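Ribokinase (PDB 6WHJ) probably phosphorylates D-ribose at O-5 with ATP and a magnesium ion, giving ribose 5-phosphate and ADP. Local coordinates at residues 16-21 with 101-106; 20-25 with 36-41; 48-53 with 79-84; 144-149 with 175-180. One frame throughout, in Å; residues are numbered along the deposited sequence.

Interaction 1 of 4, residues 16-21 with 101-106; sequences NRDLVW and AGIYVA. With EDO (1,2-ethanediol), chain F.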
loop_
_atom_site.group_PDB
_atom_site.type_symbol
_atom_site.label_atom_id
_atom_site.label_comp_id
_atom_site.label_asym_id
_atom_site.label_seq_id
_atom_site.Cartn_x
_atom_site.Cartn_y
_atom_site.Cartn_z
ATOM N N ASN B 16 -7.486 -11.486 1.348
ATOM C CA ASN B 16 -6.495 -10.430 1.448
ATOM C C ASN B 16 -7.003 -9.369 2.414
ATOM O O ASN B 16 -8.173 -8.976 2.355
ATOM C CB ASN B 16 -6.218 -9.776 0.082
ATOM C CG ASN B 16 -5.664 -10.751 -0.949
ATOM O OD1 ASN B 16 -4.753 -11.521 -0.667
ATOM N ND2 ASN B 16 -6.223 -10.717 -2.149
ATOM N N ARG B 17 -6.128 -8.913 3.305
ATOM C CA ARG B 17 -6.407 -7.708 4.071
ATOM C C ARG B 17 -6.101 -6.516 3.167
ATOM O O ARG B 17 -4.954 -6.327 2.738
ATOM C CB ARG B 17 -5.571 -7.669 5.352
ATOM C CG ARG B 17 -5.892 -6.502 6.277
ATOM C CD ARG B 17 -7.363 -6.476 6.576
ATOM N NE ARG B 17 -7.748 -5.447 7.540
ATOM C CZ ARG B 17 -8.151 -5.679 8.787
ATOM N NH1 ARG B 17 -8.238 -6.924 9.250
ATOM N NH2 ARG B 17 -8.485 -4.658 9.570
ATOM N N ASP B 18 -7.128 -5.739 2.841
ATOM C CA ASP B 18 -6.975 -4.605 1.937
ATOM C C ASP B 18 -6.412 -3.412 2.707
ATOM O O ASP B 18 -6.995 -2.980 3.707
ATOM C CB ASP B 18 -8.327 -4.248 1.322
ATOM C CG ASP B 18 -8.734 -5.172 0.180
ATOM O OD1 ASP B 18 -7.903 -5.956 -0.325
ATOM O OD2 ASP B 18 -9.928 -5.135 -0.189
ATOM N N LEU B 19 -5.252 -2.916 2.287
ATOM C CA LEU B 19 -4.676 -1.698 2.857
ATOM C C LEU B 19 -4.768 -0.597 1.807
ATOM O O LEU B 19 -4.060 -0.636 0.793
ATOM C CB LEU B 19 -3.242 -1.924 3.318
ATOM C CG LEU B 19 -3.037 -3.153 4.203
ATOM C CD1 LEU B 19 -1.553 -3.431 4.414
ATOM C CD2 LEU B 19 -3.733 -2.924 5.509
ATOM N N VAL B 20 -5.612 0.398 2.073
ATOM C CA VAL B 20 -6.112 1.317 1.057
ATOM C C VAL B 20 -5.768 2.743 1.455
ATOM O O VAL B 20 -6.024 3.152 2.592
ATOM C CB VAL B 20 -7.635 1.166 0.868
ATOM C CG1 VAL B 20 -8.152 2.157 -0.163
ATOM C CG2 VAL B 20 -7.969 -0.243 0.431
ATOM N N TRP B 21 -5.195 3.494 0.520
ATOM C CA TRP B 21 -4.937 4.918 0.693
ATOM C C TRP B 21 -5.748 5.704 -0.329
ATOM O O TRP B 21 -5.700 5.409 -1.529
ATOM C CB TRP B 21 -3.443 5.242 0.549
ATOM C CG TRP B 21 -2.587 4.767 1.695
ATOM C CD1 TRP B 21 -2.168 5.502 2.767
ATOM C CD2 TRP B 21 -2.056 3.453 1.879
ATOM N NE1 TRP B 21 -1.404 4.728 3.602
ATOM C CE2 TRP B 21 -1.320 3.465 3.083
ATOM C CE3 TRP B 21 -2.131 2.264 1.143
ATOM C CZ2 TRP B 21 -0.674 2.333 3.573
ATOM C CZ3 TRP B 21 -1.479 1.142 1.628
ATOM C CH2 TRP B 21 -0.762 1.187 2.830
ATOM N N ALA B 101 -3.241 -6.494 0.215
ATOM C CA ALA B 101 -3.202 -5.675 -0.986
ATOM C C ALA B 101 -2.943 -4.229 -0.586
ATOM O O ALA B 101 -3.598 -3.708 0.328
ATOM C CB ALA B 101 -4.519 -5.782 -1.768
ATOM N N GLY B 102 -2.010 -3.581 -1.282
ATOM C CA GLY B 102 -1.764 -2.164 -1.118
ATOM C C GLY B 102 -2.440 -1.418 -2.248
ATOM O O GLY B 102 -2.078 -1.579 -3.413
ATOM N N ILE B 103 -3.420 -0.591 -1.895
ATOM C CA ILE B 103 -4.351 -0.028 -2.861
ATOM C C ILE B 103 -4.294 1.492 -2.796
ATOM O O ILE B 103 -4.327 2.075 -1.707
ATOM C CB ILE B 103 -5.782 -0.546 -2.616
ATOM C CG1 ILE B 103 -5.807 -2.077 -2.713
ATOM C CG2 ILE B 103 -6.771 0.096 -3.585
ATOM C CD1 ILE B 103 -7.157 -2.699 -2.472
ATOM N N TYR B 104 -4.189 2.122 -3.965
ATOM C CA TYR B 104 -4.387 3.557 -4.133
ATOM C C TYR B 104 -5.706 3.801 -4.858
ATOM O O TYR B 104 -5.949 3.233 -5.931
ATOM C CB TYR B 104 -3.261 4.208 -4.940
ATOM C CG TYR B 104 -1.866 4.122 -4.371
ATOM C CD1 TYR B 104 -1.635 3.799 -3.038
ATOM C CD2 TYR B 104 -0.769 4.393 -5.180
ATOM C CE1 TYR B 104 -0.339 3.739 -2.535
ATOM C CE2 TYR B 104 0.512 4.334 -4.696
ATOM C CZ TYR B 104 0.725 4.011 -3.379
ATOM O OH TYR B 104 2.021 3.959 -2.930
ATOM N N VAL B 105 -6.554 4.640 -4.275
ATOM C CA VAL B 105 -7.811 5.035 -4.890
ATOM C C VAL B 105 -7.739 6.531 -5.169
ATOM O O VAL B 105 -7.588 7.335 -4.236
ATOM C CB VAL B 105 -9.010 4.683 -4.001
ATOM C CG1 VAL B 105 -10.301 4.999 -4.714
ATOM C CG2 VAL B 105 -8.959 3.211 -3.623
ATOM N N ALA B 106 -7.791 6.899 -6.450
ATOM C CA ALA B 106 -7.820 8.300 -6.840
ATOM C C ALA B 106 -9.239 8.846 -6.714
ATOM O O ALA B 106 -10.208 8.093 -6.571
ATOM C CB ALA B 106 -7.302 8.484 -8.266
HETATM C C1 EDO F . -9.279 -7.918 -4.517
HETATM O O1 EDO F . -8.097 -8.074 -5.316
HETATM C C2 EDO F . -8.921 -7.292 -3.171
HETATM O O2 EDO F . -7.732 -7.924 -2.678
#
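V20 meets two side chains of the neighbouring strand, one with each branch. Its CG1, anti to the backbone N (chi1 178°), lies 3.7 Å from CG2 of V105, and its CG2 3.8 Å from CB of I103. On the same face, CD1 of I103 slants across to CG of the D18 carboxylate at 4.0 Å. Beneath them the strands run parallel, pairing D18 with A101 through W21 with Y104; five backbone hydrogen bonds run from A101 N to R17 O at one end to V105 N to W21 O at the other. They form the middle of the mixed sheet that serves ribokinases as a lid over the sugar site. Consistent with that role, N16 and D18, predicted to bind substrate, hold an ethanediol, probably from the crystallisation liquor: its O2 accepts from ND2 of N16 at 3.2 Å and donates to OD1 of D18 at 3.1 Å. On the face of L19 and G102, the W21 indole turns an edge to the I103 carbonyl, with CE3 3.6 Å from I103 O in the ring plane. Its NE1 hydrogen-bonds OD1 of N100 of the second subunit, and the Y104 ring stacks on Y104 of that subunit.

Interaction 2 of 4, residues 20-25 with 36-41; sequences VWYVKD and SFASSH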
loop_
_atom_site.group_PDB
_atom_site.type_symbol
_atom_site.label_atom_id
_atom_site.label_comp_id
_atom_site.label_asym_id
_atom_site.label_seq_id
_atom_site.Cartn_x
_atom_site.Cartn_y
_atom_site.Cartn_z
ATOM N N VAL B 20 -5.612 0.398 2.073
ATOM C CA VAL B 20 -6.112 1.317 1.057
ATOM C C VAL B 20 -5.768 2.743 1.455
ATOM O O VAL B 20 -6.024 3.152 2.592
ATOM C CB VAL B 20 -7.635 1.166 0.868
ATOM C CG1 VAL B 20 -8.152 2.157 -0.163
ATOM C CG2 VAL B 20 -7.969 -0.243 0.431
ATOM N N TRP B 21 -5.195 3.494 0.520
ATOM C CA TRP B 21 -4.937 4.918 0.693
ATOM C C TRP B 21 -5.748 5.704 -0.329
ATOM O O TRP B 21 -5.700 5.409 -1.529
ATOM C CB TRP B 21 -3.443 5.242 0.549
ATOM C CG TRP B 21 -2.587 4.767 1.695
ATOM C CD1 TRP B 21 -2.168 5.502 2.767
ATOM C CD2 TRP B 21 -2.056 3.453 1.879
ATOM N NE1 TRP B 21 -1.404 4.728 3.602
ATOM C CE2 TRP B 21 -1.320 3.465 3.083
ATOM C CE3 TRP B 21 -2.131 2.264 1.143
ATOM C CZ2 TRP B 21 -0.674 2.333 3.573
ATOM C CZ3 TRP B 21 -1.479 1.142 1.628
ATOM C CH2 TRP B 21 -0.762 1.187 2.830
ATOM N N TYR B 22 -6.461 6.719 0.141
ATOM C CA TYR B 22 -7.289 7.564 -0.709
ATOM C C TYR B 22 -6.520 8.842 -0.998
ATOM O O TYR B 22 -6.167 9.585 -0.076
ATOM C CB TYR B 22 -8.640 7.868 -0.054
ATOM C CG TYR B 22 -9.501 6.634 0.067
ATOM C CD1 TYR B 22 -9.368 5.762 1.147
ATOM C CD2 TYR B 22 -10.420 6.314 -0.927
ATOM C CE1 TYR B 22 -10.143 4.618 1.239
ATOM C CE2 TYR B 22 -11.195 5.172 -0.851
ATOM C CZ TYR B 22 -11.054 4.324 0.227
ATOM O OH TYR B 22 -11.837 3.185 0.285
ATOM N N VAL B 23 -6.244 9.078 -2.277
ATOM C CA VAL B 23 -5.422 10.192 -2.728
ATOM C C VAL B 23 -6.220 10.999 -3.739
ATOM O O VAL B 23 -7.206 10.524 -4.310
ATOM C CB VAL B 23 -4.095 9.707 -3.345
ATOM C CG1 VAL B 23 -3.270 9.000 -2.304
ATOM C CG2 VAL B 23 -4.383 8.740 -4.497
ATOM N N LYS B 24 -5.779 12.239 -3.960
ATOM C CA LYS B 24 -6.379 13.038 -5.022
ATOM C C LYS B 24 -6.108 12.405 -6.374
ATOM O O LYS B 24 -7.029 12.172 -7.164
ATOM C CB LYS B 24 -5.828 14.462 -4.993
ATOM C CG LYS B 24 -6.500 15.406 -4.015
ATOM C CD LYS B 24 -5.942 16.815 -4.190
ATOM C CE LYS B 24 -6.335 17.739 -3.045
ATOM N NZ LYS B 24 -5.687 19.087 -3.166
ATOM N N ASP B 25 -4.840 12.141 -6.663
ATOM C CA ASP B 25 -4.411 11.465 -7.875
ATOM C C ASP B 25 -3.313 10.479 -7.520
ATOM O O ASP B 25 -2.651 10.605 -6.487
ATOM C CB ASP B 25 -3.938 12.454 -8.932
ATOM C CG ASP B 25 -5.080 13.246 -9.518
ATOM O OD1 ASP B 25 -5.893 12.632 -10.253
ATOM O OD2 ASP B 25 -5.186 14.460 -9.215
ATOM N N SER B 36 -5.367 9.385 2.666
ATOM C CA SER B 36 -6.179 8.932 3.788
ATOM C C SER B 36 -6.250 7.407 3.757
ATOM O O SER B 36 -6.504 6.822 2.700
ATOM C CB SER B 36 -7.573 9.571 3.700
ATOM O OG SER B 36 -8.442 9.099 4.702
ATOM N N PHE B 37 -6.051 6.765 4.907
ATOM C CA PHE B 37 -5.879 5.318 4.985
ATOM C C PHE B 37 -7.094 4.617 5.585
ATOM O O PHE B 37 -7.711 5.118 6.531
ATOM C CB PHE B 37 -4.641 4.972 5.807
ATOM C CG PHE B 37 -4.466 3.496 6.062
ATOM C CD1 PHE B 37 -4.027 2.655 5.062
ATOM C CD2 PHE B 37 -4.717 2.958 7.325
ATOM C CE1 PHE B 37 -3.842 1.298 5.304
ATOM C CE2 PHE B 37 -4.546 1.604 7.573
ATOM C CZ PHE B 37 -4.107 0.770 6.558
ATOM N N ALA B 38 -7.397 3.427 5.062
ATOM C CA ALA B 38 -8.434 2.564 5.607
ATOM C C ALA B 38 -8.049 1.100 5.396
ATOM O O ALA B 38 -7.480 0.732 4.361
ATOM C CB ALA B 38 -9.790 2.857 4.962
ATOM N N SER B 39 -8.357 0.273 6.387
ATOM C CA SER B 39 -8.065 -1.152 6.360
ATOM C C SER B 39 -9.363 -1.948 6.356
ATOM O O SER B 39 -10.284 -1.651 7.126
ATOM C CB SER B 39 -7.217 -1.529 7.571
ATOM O OG SER B 39 -7.110 -2.925 7.681
ATOM N N SER B 40 -9.435 -2.972 5.508
ATOM C CA SER B 40 -10.695 -3.691 5.354
ATOM C C SER B 40 -10.448 -5.093 4.798
ATOM O O SER B 40 -9.390 -5.390 4.238
ATOM C CB SER B 40 -11.670 -2.908 4.472
ATOM O OG SER B 40 -11.384 -3.121 3.112
ATOM N N HIS B 41 -11.456 -5.947 4.970
ATOM C CA HIS B 41 -11.423 -7.313 4.462
ATOM C C HIS B 41 -11.542 -7.346 2.943
ATOM O O HIS B 41 -12.364 -6.645 2.349
ATOM C CB HIS B 41 -12.572 -8.114 5.076
ATOM C CG HIS B 41 -12.434 -8.320 6.549
ATOM N ND1 HIS B 41 -11.279 -8.806 7.128
ATOM C CD2 HIS B 41 -13.288 -8.063 7.569
ATOM C CE1 HIS B 41 -11.438 -8.867 8.439
ATOM N NE2 HIS B 41 -12.646 -8.415 8.732
#
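F37 lays its ring obliquely across the indole of W21, the two six-membered rings turned 46° against each other with centroids 4.9 Å apart. One ortho carbon does most of the touching: CD1 of F37 sits over one indole face, toward the rim, 3.4 Å from CE2 of W21. Having CG anti to the backbone N (chi1 174°) sends the phenyl ring along the strand, so that its CD1-CE1 side passes over the CE2-CZ2 rim of the indole and the rest overhangs it, while CB of F37 remains over the five-membered ring in an off-centre CH-pi contact, 4.2 Å from its centroid. On the opposite face of the sheet, Y22 keeps CG beside its own backbone N (chi1 -67°), which brings one ring edge to the partner strand. There CD1 of Y22 is 3.4 Å from O of S36, close to the ring plane, and CE1 of Y22 is 4.1 Å from CB of A38. The backbones form an antiparallel hairpin. V20 with A38 and Y22 with S36 are hydrogen-bonded pairs, each closed by two N-H to O bonds, and W21 with F37 is the non-hydrogen-bonded pair between them. Strand 32-42 is an outermost strand of the four-stranded sheet within this chain; strand 16-22 separates it from strand 99-105, whose V105 touches Y22. F37 packs on N100 of the second subunit, and H41 stacks on H80 of helix 72-84.

Interaction 3 of 4, residues 48-53 with 79-84; sequences QAIACG and AHYREL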
loop_
_atom_site.group_PDB
_atom_site.type_symbol
_atom_site.label_atom_id
_atom_site.label_comp_id
_atom_site.label_asym_id
_atom_site.label_seq_id
_atom_site.Cartn_x
_atom_site.Cartn_y
_atom_site.Cartn_z
ATOM N N GLN B 48 -16.470 -13.039 -2.293
ATOM C CA GLN B 48 -17.565 -13.762 -2.920
ATOM C C GLN B 48 -18.229 -14.729 -1.953
ATOM O O GLN B 48 -19.439 -14.962 -2.052
ATOM C CB GLN B 48 -17.064 -14.498 -4.155
ATOM C CG GLN B 48 -16.863 -13.602 -5.328
ATOM C CD GLN B 48 -16.156 -14.320 -6.433
ATOM O OE1 GLN B 48 -16.189 -15.550 -6.486
ATOM N NE2 GLN B 48 -15.547 -13.568 -7.353
ATOM N N ALA B 49 -17.466 -15.288 -1.008
ATOM C CA ALA B 49 -18.073 -16.137 0.013
ATOM C C ALA B 49 -18.912 -15.315 0.987
ATOM O O ALA B 49 -19.956 -15.780 1.459
ATOM C CB ALA B 49 -16.997 -16.919 0.763
ATOM N N ILE B 50 -18.466 -14.099 1.310
ATOM C CA ILE B 50 -19.226 -13.264 2.231
ATOM C C ILE B 50 -20.511 -12.772 1.569
ATOM O O ILE B 50 -21.577 -12.733 2.199
ATOM C CB ILE B 50 -18.337 -12.112 2.745
ATOM C CG1 ILE B 50 -17.225 -12.693 3.628
ATOM C CG2 ILE B 50 -19.150 -11.079 3.513
ATOM C CD1 ILE B 50 -16.239 -11.683 4.220
ATOM N N ALA B 51 -20.443 -12.440 0.275
ATOM C CA ALA B 51 -21.649 -12.067 -0.460
ATOM C C ALA B 51 -22.655 -13.214 -0.496
ATOM O O ALA B 51 -23.866 -12.988 -0.369
ATOM C CB ALA B 51 -21.281 -11.619 -1.874
ATOM N N CYS B 52 -22.175 -14.455 -0.660
ATOM C CA CYS B 52 -23.073 -15.606 -0.581
ATOM C C CYS B 52 -23.775 -15.647 0.767
ATOM O O CYS B 52 -25.007 -15.722 0.832
ATOM C CB CYS B 52 -22.319 -16.917 -0.816
ATOM S SG CYS B 52 -21.884 -17.277 -2.540
ATOM N N GLY B 53 -23.002 -15.594 1.857
ATOM C CA GLY B 53 -23.592 -15.669 3.179
ATOM C C GLY B 53 -24.623 -14.592 3.451
ATOM O O GLY B 53 -25.617 -14.845 4.135
ATOM N N ALA B 79 -12.452 -15.071 13.095
ATOM C CA ALA B 79 -13.469 -14.558 14.001
ATOM C C ALA B 79 -14.582 -13.866 13.226
ATOM O O ALA B 79 -15.765 -14.000 13.565
ATOM C CB ALA B 79 -12.837 -13.608 15.013
ATOM N N HIS B 80 -14.220 -13.148 12.158
ATOM C CA HIS B 80 -15.212 -12.424 11.370
ATOM C C HIS B 80 -16.213 -13.382 10.745
ATOM O O HIS B 80 -17.420 -13.105 10.725
ATOM C CB HIS B 80 -14.514 -11.598 10.288
ATOM C CG HIS B 80 -15.441 -10.746 9.475
ATOM N ND1 HIS B 80 -16.344 -9.874 10.044
ATOM C CD2 HIS B 80 -15.599 -10.629 8.134
ATOM C CE1 HIS B 80 -17.020 -9.259 9.089
ATOM N NE2 HIS B 80 -16.588 -9.700 7.921
ATOM N N TYR B 81 -15.731 -14.523 10.246
ATOM C CA TYR B 81 -16.634 -15.503 9.656
ATOM C C TYR B 81 -17.583 -16.067 10.699
ATOM O O TYR B 81 -18.758 -16.320 10.400
ATOM C CB TYR B 81 -15.835 -16.614 8.973
ATOM C CG TYR B 81 -15.582 -16.336 7.511
ATOM C CD1 TYR B 81 -14.628 -15.413 7.119
ATOM C CD2 TYR B 81 -16.304 -16.995 6.519
ATOM C CE1 TYR B 81 -14.399 -15.145 5.777
ATOM C CE2 TYR B 81 -16.079 -16.732 5.171
ATOM C CZ TYR B 81 -15.122 -15.806 4.811
ATOM O OH TYR B 81 -14.882 -15.531 3.485
ATOM N N ARG B 82 -17.107 -16.241 11.938
ATOM C CA ARG B 82 -17.985 -16.724 12.999
ATOM C C ARG B 82 -19.144 -15.765 13.242
ATOM O O ARG B 82 -20.306 -16.181 13.276
ATOM C CB ARG B 82 -17.197 -16.959 14.294
ATOM C CG ARG B 82 -16.333 -18.209 14.294
ATOM C CD ARG B 82 -15.730 -18.513 15.678
ATOM N NE ARG B 82 -14.588 -17.661 16.010
ATOM C CZ ARG B 82 -13.323 -17.977 15.726
ATOM N NH1 ARG B 82 -13.048 -19.121 15.102
ATOM N NH2 ARG B 82 -12.331 -17.156 16.066
ATOM N N GLU B 83 -18.854 -14.470 13.370
ATOM C CA GLU B 83 -19.929 -13.509 13.590
ATOM C C GLU B 83 -20.907 -13.479 12.417
ATOM O O GLU B 83 -22.093 -13.184 12.612
ATOM C CB GLU B 83 -19.350 -12.114 13.849
ATOM N N LEU B 84 -20.448 -13.816 11.203
ATOM C CA LEU B 84 -21.341 -13.861 10.050
ATOM C C LEU B 84 -22.096 -15.181 9.959
ATOM O O LEU B 84 -23.117 -15.250 9.263
ATOM C CB LEU B 84 -20.560 -13.649 8.752
ATOM C CG LEU B 84 -19.993 -12.259 8.449
ATOM C CD1 LEU B 84 -19.196 -12.278 7.156
ATOM C CD2 LEU B 84 -21.095 -11.229 8.387
#
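Two nearly parallel helices packed beside each other on the large central sheet meet here: helix 44-55, which leads into strand 62-69, and helix 72-84, which follows that strand. The short axes are inclined by 17° but stay 11.4 Å apart, so long side chains have to bridge the gap. I50 does so from helix 44-55. Its CG1 is 3.9 Å from CZ of Y81, the two side chains crossing at a slant, and its CD1 reaches the edge of the H80 imidazole, 4.1 Å from CD2 of H80 and near the ring plane. With CG1 beside the backbone N (chi1 -67°), the other branch, CG2, falls anti to that N and lies 3.8 Å from CD1 of L84, whose side chain it crosses at about a right angle. A49 contributes its methyl, CB, 3.7 Å from OH of Y81. The arrangement belongs to the alpha/beta core of the pfkB kinases, in which strand 62-69, helix 72-84 and strand 91-93, outermost within this chain, make a beta-alpha-beta crossover. F64 of strand 62-69 lies beneath both helices, touching A49 and the Y81 ring. Between the two segments the contact is apolar, with no hydrogen bond; the Y81 hydroxyl is instead paired with OG of S46, a residue predicted to bind substrate, which ties helix 72-84 to the start of helix 44-55.

Interaction 4 of 4, residues 144-149 with 175-180; sequences QCEISP and PAPYRA. With EDO (1,2-ethanediol), chain F.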
loop_
_atom_site.group_PDB
_atom_site.type_symbol
_atom_site.label_atom_id
_atom_site.label_comp_id
_atom_site.label_asym_id
_atom_site.label_seq_id
_atom_site.Cartn_x
_atom_site.Cartn_y
_atom_site.Cartn_z
ATOM N N GLN B 144 -11.362 -18.200 -8.377
ATOM C CA GLN B 144 -10.892 -16.987 -9.039
ATOM C C GLN B 144 -9.428 -17.139 -9.434
ATOM O O GLN B 144 -8.982 -18.241 -9.763
ATOM C CB GLN B 144 -11.064 -15.764 -8.145
ATOM C CG GLN B 144 -12.442 -15.600 -7.556
ATOM C CD GLN B 144 -12.668 -16.488 -6.362
ATOM O OE1 GLN B 144 -11.729 -16.821 -5.640
ATOM N NE2 GLN B 144 -13.914 -16.872 -6.137
ATOM N N CYS B 145 -8.668 -16.044 -9.395
ATOM C CA CYS B 145 -7.273 -16.065 -9.828
ATOM C C CYS B 145 -6.351 -15.418 -8.799
ATOM O O CYS B 145 -5.340 -14.811 -9.165
ATOM C CB CYS B 145 -7.120 -15.362 -11.174
ATOM S SG CYS B 145 -7.971 -16.160 -12.549
ATOM N N GLU B 146 -6.656 -15.561 -7.506
ATOM C CA GLU B 146 -5.851 -14.946 -6.458
ATOM C C GLU B 146 -5.193 -15.973 -5.539
ATOM O O GLU B 146 -4.837 -15.641 -4.405
ATOM C CB GLU B 146 -6.690 -13.955 -5.652
ATOM C CG GLU B 146 -7.025 -12.668 -6.392
ATOM C CD GLU B 146 -7.747 -11.649 -5.522
ATOM O OE1 GLU B 146 -8.236 -12.031 -4.435
ATOM O OE2 GLU B 146 -7.840 -10.465 -5.937
ATOM N N ILE B 147 -5.054 -17.226 -5.988
ATOM C CA ILE B 147 -4.143 -18.178 -5.354
ATOM C C ILE B 147 -3.096 -18.561 -6.397
ATOM O O ILE B 147 -3.063 -17.993 -7.493
ATOM C CB ILE B 147 -4.867 -19.418 -4.785
ATOM C CG1 ILE B 147 -5.521 -20.246 -5.899
ATOM C CG2 ILE B 147 -5.905 -19.002 -3.725
ATOM C CD1 ILE B 147 -6.034 -21.612 -5.437
ATOM N N SER B 148 -2.242 -19.525 -6.082
ATOM C CA SER B 148 -1.125 -19.828 -6.966
ATOM C C SER B 148 -1.588 -20.589 -8.210
ATOM O O SER B 148 -2.520 -21.397 -8.144
ATOM C CB SER B 148 -0.075 -20.654 -6.237
ATOM O OG SER B 148 -0.221 -22.034 -6.543
ATOM N N PRO B 149 -0.944 -20.343 -9.363
ATOM C CA PRO B 149 -1.332 -21.068 -10.588
ATOM C C PRO B 149 -1.239 -22.579 -10.461
ATOM O O PRO B 149 -2.173 -23.290 -10.860
ATOM C CB PRO B 149 -0.344 -20.526 -11.635
ATOM C CG PRO B 149 0.042 -19.185 -11.127
ATOM C CD PRO B 149 0.078 -19.315 -9.631
ATOM N N PRO B 175 -12.519 -15.395 -13.755
ATOM C CA PRO B 175 -11.064 -15.259 -13.985
ATOM C C PRO B 175 -10.506 -13.894 -13.578
ATOM O O PRO B 175 -9.962 -13.151 -14.397
ATOM C CB PRO B 175 -10.958 -15.492 -15.497
ATOM C CG PRO B 175 -12.224 -14.875 -16.017
ATOM C CD PRO B 175 -13.286 -15.215 -15.000
ATOM N N ALA B 176 -10.594 -13.572 -12.283
ATOM C CA ALA B 176 -10.237 -12.234 -11.814
ATOM C C ALA B 176 -9.204 -12.270 -10.693
ATOM O O ALA B 176 -9.322 -13.078 -9.767
ATOM C CB ALA B 176 -11.490 -11.502 -11.321
ATOM N N PRO B 177 -8.170 -11.415 -10.746
ATOM C CA PRO B 177 -7.816 -10.531 -11.862
ATOM C C PRO B 177 -7.071 -11.289 -12.947
ATOM O O PRO B 177 -6.531 -12.359 -12.670
ATOM C CB PRO B 177 -6.898 -9.498 -11.203
ATOM C CG PRO B 177 -6.211 -10.269 -10.125
ATOM C CD PRO B 177 -7.269 -11.220 -9.593
ATOM N N TYR B 178 -6.991 -10.723 -14.145
ATOM C CA TYR B 178 -6.276 -11.395 -15.220
ATOM C C TYR B 178 -4.817 -11.620 -14.847
ATOM O O TYR B 178 -4.115 -10.696 -14.427
ATOM C CB TYR B 178 -6.362 -10.602 -16.520
ATOM C CG TYR B 178 -5.456 -11.192 -17.561
ATOM C CD1 TYR B 178 -5.757 -12.409 -18.158
ATOM C CD2 TYR B 178 -4.267 -10.558 -17.909
ATOM C CE1 TYR B 178 -4.916 -12.962 -19.098
ATOM C CE2 TYR B 178 -3.417 -11.103 -18.844
ATOM C CZ TYR B 178 -3.746 -12.303 -19.439
ATOM O OH TYR B 178 -2.893 -12.840 -20.376
ATOM N N ARG B 179 -4.378 -12.864 -14.981
ATOM C CA ARG B 179 -3.021 -13.294 -14.670
ATOM C C ARG B 179 -2.464 -13.960 -15.913
ATOM O O ARG B 179 -3.046 -14.937 -16.395
ATOM C CB ARG B 179 -3.017 -14.317 -13.532
ATOM C CG ARG B 179 -3.526 -13.865 -12.208
ATOM C CD ARG B 179 -2.401 -13.277 -11.423
ATOM N NE ARG B 179 -1.348 -14.250 -11.150
ATOM C CZ ARG B 179 -1.276 -14.983 -10.048
ATOM N NH1 ARG B 179 -2.217 -14.867 -9.121
ATOM N NH2 ARG B 179 -0.262 -15.828 -9.879
ATOM N N ALA B 180 -1.332 -13.477 -16.411
ATOM C CA ALA B 180 -0.744 -14.137 -17.571
ATOM C C ALA B 180 -0.169 -15.511 -17.225
ATOM O O ALA B 180 0.055 -16.324 -18.129
ATOM C CB ALA B 180 0.339 -13.256 -18.190
HETATM C C1 EDO F . -9.279 -7.918 -4.517
HETATM O O1 EDO F . -8.097 -8.074 -5.316
HETATM C C2 EDO F . -8.921 -7.292 -3.171
HETATM O O2 EDO F . -7.732 -7.924 -2.678
#
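Hydrogen bonding between C145 and the loop of P175 to A180 begins with the backbone: N of C145 donates to O of A176 at 3.1 Å, bent to 138° at the hydrogen and coming from above the carbonyl plane. The carbonyl of C145 faces R179, whose NH1 makes a weak bond to C145 O at 3.1 Å. Bends at chi2 (-89°) and chi3 fold the R179 chain back toward that oxygen, and its NH2 forms a salt bridge with D181. CD of P149 packs against the guanidinium, 3.5 Å from NH2 of R179. Apolar contacts fill in around these. SG of C145 lies 3.5 Å from CA of P175, and P177, which follows a cis peptide bond, meets CG of E146 with its CD at 3.5 Å, the side chains crossing at about a right angle. Both segments are loops that leave adjacent parallel strands, 140-143 and 170-173, at the ends where alpha/beta sugar kinases build their active site. S148 starts the next element as N-cap, its OG accepting from N of N151 in helix 149-165. Polar contacts to the pocket fall to E146, predicted to bind substrate. OE1 of E146 takes hydrogen bonds from S14 and from the backbone N of K44, whereas the ethanediol is modelled with O1 so near OE2 that the exact distance is doubtful.

How the interactions relate
From the N terminus, strand 16-22 opens two contacts. Interaction 2 closes first, turning the chain back through strand 32-42 in a short hairpin; interaction 1 starts from the same strand, shares V20 and W21, and closes at strand 99-105, building the lid sheet outward on its other side. Within that longer loop lies interaction 3, joining helices 44-55 and 72-84 over the central sheet. Interaction 4 follows in series, tying the loops after strands 140-143 and 170-173. Links run between them: R17 reaches S39, strand 32-42 touches helix 72-84, Q48 bonds Q144, and one ethanediol lies between interactions 1 and 4, where lid and core face each other.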